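Protein CT_858 (Chlamydia trachomatis, PDB 3DOR) is the secreted chlamydial protease CPAF, probably a serine-type endopeptidase, whose mature form is a dimer. Local coordinates at residues 39-42 / 43-46; 53-56 / 57-61. One frame throughout, in Å; residues are numbered along the deposited sequence.

Contact 1: 39-42 / 43-46; sequences SSVS and AQQK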
loop_
_atom_site.group_PDB
_atom_site.type_symbol
_atom_site.label_atom_id
_atom_site.label_comp_id
_atom_site.label_asym_id
_atom_site.label_seq_id
_atom_site.Cartn_x
_atom_site.Cartn_y
_atom_site.Cartn_z
ATOM N N SER B 39 -16.561 -5.899 24.540
ATOM C CA SER B 39 -17.142 -5.272 23.349
ATOM C C SER B 39 -17.163 -6.310 22.230
ATOM O O SER B 39 -18.094 -6.362 21.426
ATOM C CB SER B 39 -16.303 -4.070 22.892
ATOM O OG SER B 39 -16.172 -3.097 23.915
ATOM N N SER B 40 -16.120 -7.127 22.175
ATOM C CA SER B 40 -16.031 -8.162 21.156
ATOM C C SER B 40 -17.132 -9.199 21.377
ATOM O O SER B 40 -17.886 -9.531 20.456
ATOM C CB SER B 40 -14.664 -8.839 21.210
ATOM O OG SER B 40 -14.529 -9.767 20.146
ATOM N N VAL B 41 -17.219 -9.706 22.602
ATOM C CA VAL B 41 -18.235 -10.692 22.938
ATOM C C VAL B 41 -19.618 -10.172 22.581
ATOM O O VAL B 41 -20.467 -10.919 22.092
ATOM C CB VAL B 41 -18.191 -11.046 24.442
ATOM C CG1 VAL B 41 -19.483 -11.733 24.865
ATOM C CG2 VAL B 41 -17.010 -11.964 24.711
ATOM N N SER B 42 -19.840 -8.884 22.815
ATOM C CA SER B 42 -21.126 -8.279 22.507
ATOM C C SER B 42 -21.377 -8.278 21.004
ATOM O O SER B 42 -22.476 -8.598 20.546
ATOM C CB SER B 42 -21.177 -6.844 23.041
ATOM O OG SER B 42 -22.354 -6.188 22.599
ATOM N N ALA B 43 -20.357 -7.916 20.233
ATOM C CA ALA B 43 -20.485 -7.892 18.778
ATOM C C ALA B 43 -20.766 -9.293 18.260
ATOM O O ALA B 43 -21.638 -9.484 17.417
ATOM C CB ALA B 43 -19.212 -7.347 18.140
ATOM N N GLN B 44 -20.019 -10.269 18.773
ATOM C CA GLN B 44 -20.183 -11.666 18.366
ATOM C C GLN B 44 -21.623 -12.111 18.556
ATOM O O GLN B 44 -22.231 -12.707 17.660
ATOM C CB GLN B 44 -19.267 -12.575 19.186
ATOM C CG GLN B 44 -17.789 -12.313 18.979
ATOM C CD GLN B 44 -16.924 -13.199 19.845
ATOM O OE1 GLN B 44 -17.090 -14.419 19.864
ATOM N NE2 GLN B 44 -15.989 -12.594 20.562
ATOM N N GLN B 45 -22.169 -11.817 19.729
ATOM C CA GLN B 45 -23.541 -12.190 20.016
ATOM C C GLN B 45 -24.523 -11.574 19.038
ATOM O O GLN B 45 -25.472 -12.229 18.611
ATOM C CB GLN B 45 -23.910 -11.810 21.446
ATOM C CG GLN B 45 -23.572 -12.905 22.430
ATOM C CD GLN B 45 -24.181 -14.234 22.014
ATOM O OE1 GLN B 45 -25.397 -14.337 21.825
ATOM N NE2 GLN B 45 -23.339 -15.255 21.860
ATOM N N LYS B 46 -24.301 -10.319 18.675
ATOM C CA LYS B 46 -25.194 -9.675 17.728
ATOM C C LYS B 46 -25.158 -10.432 16.404
ATOM O O LYS B 46 -26.176 -10.575 15.733
ATOM C CB LYS B 46 -24.796 -8.209 17.523
ATOM C CG LYS B 46 -25.003 -7.356 18.765
ATOM C CD LYS B 46 -24.898 -5.854 18.484
ATOM C CE LYS B 46 -23.471 -5.416 18.204
ATOM N NZ LYS B 46 -23.386 -3.942 18.007
#
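Ser-39 and Ala-43 begin a run of i to i+4 backbone hydrogen bonds that makes 39-46 two turns of regular alpha-helix, the middle of helix 36-48. Ala-43 N donates to Ser-39 O at 3.0 Å, and the same step recurs from Gln-44 to Ser-40, Gln-45 to Val-41 and Lys-46 to Ser-42. The Gln-44 N to Ser-40 O bond is the shortest of the four, 2.8 Å, and also the straightest, with an N-H...O angle of 170°.

The side-chain contact lies on the same pair. With CG beside its backbone N (chi1 -64°) and the chain extended beyond it, Gln-44 runs back along the helix toward the N-terminal end. CG passes close over the backbone carbonyl, 3.2 Å from Ser-40 O, and the amide ends beside the serine hydroxyl. There Gln-44 NE2 donates to Ser-40 OG at 3.2 Å, the oxygen lying 18° out of the amide plane. Ser-40 OG is swung away from its own backbone N to meet it. The hydroxyl has a second partner, Glu-15 OE2 on helix 2-20, so it joins the glutamine amide to a carboxylate of the neighbouring helix. That helix also brings Leu-11 against Ser-40, Ala-43 and Gln-44, while Phe-65 and Val-61 of helix 55-67 pack on Ser-39, Ser-40, Ala-43 and Lys-46. Two residues further on, Lys-46 repeats the approach with aliphatic carbon alone: its CG lies 3.3 Å from Ser-42 O.

Contact 2: 53-56 / 57-61; sequences PSTS and FCQQV
Ser-54 and Phe-57 meet at the start of helix 55-67, where Ser-54 is the N-cap. Its hydroxyl turns in between the backbone N and the carbonyl carbon (chi1 66°), and from there Ser-54 OG accepts the capping bond from Phe-57 N at 3.1 Å. Ser-54 O takes the first helical bond, from Cys-58 N at 3.2 Å. Phe-57 carries CG anti to its backbone N, and its ring leads away from the cap; it is CD2, near the root, that passes Pro-53, 3.9 Å from Pro-53 CB, with the proline carbon placed obliquely to the ring. The same Pro-53 CB also touches Cys-58 SG, at 4.0 Å, so this one carbon meets both side chains. Thr-55 and Gln-59 cross obliquely, the methyl CG2 of the threonine lying 3.6 Å from Gln-59 NE2. That amide nitrogen finds its polar partner in Thr-505 O, and Thr-55 OG1 is hydrogen-bonded to Leu-194 N. Asp-193 adds its carboxylate to the helix start, accepting from the backbone N of Thr-55 and Ser-56. Helix 2-20 covers Pro-53, Thr-55 and Cys-58 through Val-3, Cys-4 and Ala-7, while Leu-47 of helix 36-48 packs on Cys-58 and Val-61.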
loop_
_atom_site.group_PDB
_atom_site.type_symbol
_atom_site.label_atom_id
_atom_site.label_comp_id
_atom_site.label_asym_id
_atom_site.label_seq_id
_atom_site.Cartn_x
_atom_site.Cartn_y
_atom_site.Cartn_z
ATOM N N PRO B 53 -28.195 -13.328 8.701
ATOM C CA PRO B 53 -27.541 -12.021 8.643
ATOM C C PRO B 53 -26.998 -11.674 7.267
ATOM O O PRO B 53 -26.245 -12.441 6.671
ATOM C CB PRO B 53 -26.446 -12.135 9.703
ATOM C CG PRO B 53 -26.093 -13.593 9.658
ATOM C CD PRO B 53 -27.444 -14.253 9.570
ATOM N N SER B 54 -27.408 -10.520 6.759
ATOM C CA SER B 54 -26.936 -10.056 5.462
ATOM C C SER B 54 -25.526 -9.510 5.658
ATOM O O SER B 54 -25.077 -9.314 6.789
ATOM C CB SER B 54 -27.836 -8.940 4.927
ATOM O OG SER B 54 -27.745 -7.780 5.735
ATOM N N THR B 55 -24.826 -9.276 4.559
ATOM C CA THR B 55 -23.478 -8.736 4.637
ATOM C C THR B 55 -23.518 -7.316 5.208
ATOM O O THR B 55 -22.746 -6.982 6.106
ATOM C CB THR B 55 -22.813 -8.723 3.245
ATOM O OG1 THR B 55 -22.588 -10.075 2.821
ATOM C CG2 THR B 55 -21.475 -7.972 3.280
ATOM N N SER B 56 -24.433 -6.493 4.704
ATOM C CA SER B 56 -24.539 -5.123 5.178
ATOM C C SER B 56 -24.815 -5.087 6.675
ATOM O O SER B 56 -24.355 -4.180 7.376
ATOM C CB SER B 56 -25.622 -4.360 4.401
ATOM O OG SER B 56 -26.825 -5.086 4.339
ATOM N N PHE B 57 -25.544 -6.082 7.172
ATOM C CA PHE B 57 -25.840 -6.148 8.598
ATOM C C PHE B 57 -24.548 -6.370 9.373
ATOM O O PHE B 57 -24.280 -5.691 10.365
ATOM C CB PHE B 57 -26.798 -7.296 8.914
ATOM C CG PHE B 57 -27.021 -7.495 10.383
ATOM C CD1 PHE B 57 -27.920 -6.696 11.080
ATOM C CD2 PHE B 57 -26.280 -8.442 11.090
ATOM C CE1 PHE B 57 -28.076 -6.833 12.463
ATOM C CE2 PHE B 57 -26.428 -8.584 12.468
ATOM C CZ PHE B 57 -27.328 -7.777 13.156
ATOM N N CYS B 58 -23.760 -7.339 8.923
ATOM C CA CYS B 58 -22.493 -7.652 9.569
ATOM C C CYS B 58 -21.513 -6.484 9.450
ATOM O O CYS B 58 -20.694 -6.260 10.338
ATOM C CB CYS B 58 -21.882 -8.914 8.946
ATOM S SG CYS B 58 -22.845 -10.422 9.229
ATOM N N GLN B 59 -21.596 -5.745 8.349
ATOM C CA GLN B 59 -20.707 -4.604 8.157
ATOM C C GLN B 59 -21.035 -3.557 9.222
ATOM O O GLN B 59 -20.137 -2.957 9.821
ATOM C CB GLN B 59 -20.886 -4.024 6.751
ATOM C CG GLN B 59 -20.580 -5.022 5.648
ATOM C CD GLN B 59 -20.626 -4.408 4.264
ATOM O OE1 GLN B 59 -21.474 -3.566 3.975
ATOM N NE2 GLN B 59 -19.722 -4.844 3.393
ATOM N N GLN B 60 -22.328 -3.354 9.455
ATOM C CA GLN B 60 -22.801 -2.411 10.460
ATOM C C GLN B 60 -22.287 -2.830 11.827
ATOM O O GLN B 60 -21.855 -1.994 12.619
ATOM C CB GLN B 60 -24.331 -2.388 10.484
ATOM C CG GLN B 60 -24.960 -1.643 9.330
ATOM C CD GLN B 60 -26.344 -2.153 9.000
ATOM O OE1 GLN B 60 -27.063 -2.627 9.876
ATOM N NE2 GLN B 60 -26.729 -2.051 7.730
ATOM N N VAL B 61 -22.329 -4.125 12.108
ATOM C CA VAL B 61 -21.862 -4.615 13.399
ATOM C C VAL B 61 -20.374 -4.375 13.608
ATOM O O VAL B 61 -19.951 -3.978 14.695
ATOM C CB VAL B 61 -22.148 -6.119 13.575
ATOM C CG1 VAL B 61 -21.520 -6.620 14.869
ATOM C CG2 VAL B 61 -23.647 -6.354 13.599
#

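How the contacts relate
From the N terminus, helix 2-20 comes first and later serves as a common neighbour, lying against both contacts. Both are local: contact 1 closes turns inside helix 36-48, and, after a short connection, contact 2 closes the capped first turn of helix 55-67. They follow in series, neither nested nor crossed. The contacts are about 13 Å apart, centre to centre, and the two helices touch directly: Val-61 CG1 lies 3.8 Å from Ala-43 O, and Phe-57 CE2 is 3.8 Å from Lys-46 O. Together they join three N-terminal helices, with contact 2 also reaching parts of the chain that come much later.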